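Abietadiene synthase, chloroplastic (Abies grandis, PDB 3S9V) is a chloroplast enzyme of the terpene synthase family, a largely helical protein that pairs an N-terminal terpene synthase domain with a metal-binding domain. Local coordinates at residues 196-201 and 354-359. Sequence-based numbering, arbitrary orientation.
Sequences YALPTT and CFLGQT
Thr201 meets Phe355 and Gln358 with a different branch for each, and this is the tight part of the contact. The methyl CG2 of Thr201 stands almost squarely over the centre of the Phe355 ring, 3.6 Å from the centroid, a CH-pi contact for which the flat aromatic face offers a broad apolar surface. Thr201 OG1 accepts a hydrogen bond from Gln358 NE2 at 3.2 Å. The bond is bent to 140°, the oxygen lying 20° out of the plane of the Gln358 amide. Threonine suits the site because its beta carbon carries both a methyl and a hydroxyl: with chi1 at 60°, CG2 lies beside the backbone N while OG1 sits between N and the carbonyl carbon. Glutamine is long enough, extended beyond CG, to carry its amide to the hydroxyl of Thr201. At the loose, solvent-exposed side, Leu198 CD1 and Leu356 CD2 approach only to 4.4 Å, branched apolar ends that graze without needing a polar partner. A type II turn from Phe355 to Gln358 puts Leu356 and Gly357 at its corner, glycine fitting the positive phi. This surface contact joins the chain leaving helix 192-197 to the loop between helices 320-332 and 363-373, with Phe355 also packing on Asp319.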
loop_
_atom_site.group_PDB
_atom_site.type_symbol
_atom_site.label_atom_id
_atom_site.label_comp_id
_atom_site.label_asym_id
_atom_site.label_seq_id
_atom_site.Cartn_x
_atom_site.Cartn_y
_atom_site.Cartn_z
ATOM N N TYR A 196 -4.959 9.225 -33.793
ATOM C CA TYR A 196 -6.259 8.765 -34.281
ATOM C C TYR A 196 -6.533 7.273 -34.154
ATOM O O TYR A 196 -7.682 6.851 -34.226
ATOM C CB TYR A 196 -6.437 9.151 -35.751
ATOM C CG TYR A 196 -6.385 10.633 -36.032
ATOM C CD1 TYR A 196 -5.391 11.167 -36.849
ATOM C CD2 TYR A 196 -7.341 11.500 -35.507
ATOM C CE1 TYR A 196 -5.349 12.527 -37.139
ATOM C CE2 TYR A 196 -7.308 12.866 -35.793
ATOM C CZ TYR A 196 -6.305 13.371 -36.611
ATOM O OH TYR A 196 -6.256 14.717 -36.910
ATOM N N ALA A 197 -5.489 6.478 -33.973
ATOM C CA ALA A 197 -5.628 5.023 -33.873
ATOM C C ALA A 197 -6.441 4.548 -32.675
ATOM O O ALA A 197 -7.375 3.759 -32.823
ATOM C CB ALA A 197 -4.247 4.373 -33.839
ATOM N N LEU A 198 -6.070 5.032 -31.492
ATOM C CA LEU A 198 -6.729 4.656 -30.244
ATOM C C LEU A 198 -6.877 5.870 -29.343
ATOM O O LEU A 198 -6.189 6.872 -29.526
ATOM C CB LEU A 198 -5.887 3.619 -29.503
ATOM C CG LEU A 198 -5.411 2.403 -30.295
ATOM C CD1 LEU A 198 -4.422 1.593 -29.456
ATOM C CD2 LEU A 198 -6.609 1.565 -30.692
ATOM N N PRO A 199 -7.789 5.800 -28.360
ATOM C CA PRO A 199 -7.953 6.946 -27.463
ATOM C C PRO A 199 -6.643 7.104 -26.690
ATOM O O PRO A 199 -6.053 6.113 -26.261
ATOM C CB PRO A 199 -9.107 6.517 -26.554
ATOM C CG PRO A 199 -9.895 5.548 -27.413
ATOM C CD PRO A 199 -8.801 4.760 -28.091
ATOM N N THR A 200 -6.170 8.334 -26.537
ATOM C CA THR A 200 -4.932 8.574 -25.804
ATOM C C THR A 200 -5.135 9.812 -24.958
ATOM O O THR A 200 -6.118 10.526 -25.148
ATOM C CB THR A 200 -3.736 8.813 -26.752
ATOM O OG1 THR A 200 -3.948 10.025 -27.487
ATOM C CG2 THR A 200 -3.577 7.645 -27.726
ATOM N N THR A 201 -4.213 10.087 -24.039
ATOM C CA THR A 201 -4.365 11.257 -23.183
ATOM C C THR A 201 -4.326 12.589 -23.941
ATOM O O THR A 201 -4.574 13.645 -23.360
ATOM C CB THR A 201 -3.334 11.260 -22.043
ATOM O OG1 THR A 201 -2.009 11.276 -22.579
ATOM C CG2 THR A 201 -3.518 10.015 -21.173
ATOM N N CYS A 354 2.614 4.434 -17.477
ATOM C CA CYS A 354 1.257 4.678 -17.011
ATOM C C CYS A 354 0.168 4.446 -18.065
ATOM O O CYS A 354 -0.971 4.107 -17.727
ATOM C CB CYS A 354 1.156 6.099 -16.438
ATOM S SG CYS A 354 -0.228 6.360 -15.288
ATOM N N PHE A 355 0.512 4.615 -19.337
ATOM C CA PHE A 355 -0.455 4.404 -20.410
ATOM C C PHE A 355 0.111 3.571 -21.551
ATOM O O PHE A 355 1.305 3.620 -21.831
ATOM C CB PHE A 355 -0.947 5.744 -20.963
ATOM C CG PHE A 355 -1.713 6.565 -19.966
ATOM C CD1 PHE A 355 -1.081 7.563 -19.232
ATOM C CD2 PHE A 355 -3.065 6.328 -19.749
ATOM C CE1 PHE A 355 -1.786 8.318 -18.291
ATOM C CE2 PHE A 355 -3.781 7.076 -18.810
ATOM C CZ PHE A 355 -3.137 8.073 -18.081
ATOM N N LEU A 356 -0.749 2.797 -22.202
ATOM C CA LEU A 356 -0.314 1.978 -23.324
ATOM C C LEU A 356 0.156 2.920 -24.433
ATOM O O LEU A 356 -0.479 3.942 -24.700
ATOM C CB LEU A 356 -1.472 1.093 -23.818
ATOM C CG LEU A 356 -1.243 0.191 -25.043
ATOM C CD1 LEU A 356 -2.253 -0.943 -25.043
ATOM C CD2 LEU A 356 -1.369 0.993 -26.331
ATOM N N GLY A 357 1.285 2.592 -25.049
ATOM C CA GLY A 357 1.803 3.407 -26.133
ATOM C C GLY A 357 2.399 4.761 -25.789
ATOM O O GLY A 357 2.531 5.612 -26.668
ATOM N N GLN A 358 2.755 4.976 -24.527
ATOM C CA GLN A 358 3.356 6.241 -24.109
ATOM C C GLN A 358 4.558 5.976 -23.221
ATOM O O GLN A 358 4.723 4.869 -22.716
ATOM C CB GLN A 358 2.338 7.091 -23.356
ATOM C CG GLN A 358 1.254 7.678 -24.234
ATOM C CD GLN A 358 0.308 8.567 -23.454
ATOM O OE1 GLN A 358 0.742 9.384 -22.636
ATOM N NE2 GLN A 358 -0.992 8.421 -23.708
ATOM N N THR A 359 5.393 6.993 -23.033
ATOM C CA THR A 359 6.599 6.879 -22.209
ATOM C C THR A 359 6.409 7.566 -20.861
ATOM O O THR A 359 7.334 7.634 -20.049
ATOM C CB THR A 359 7.818 7.528 -22.919
ATOM O OG1 THR A 359 8.037 6.876 -24.175
ATOM C CG2 THR A 359 9.080 7.398 -22.072
#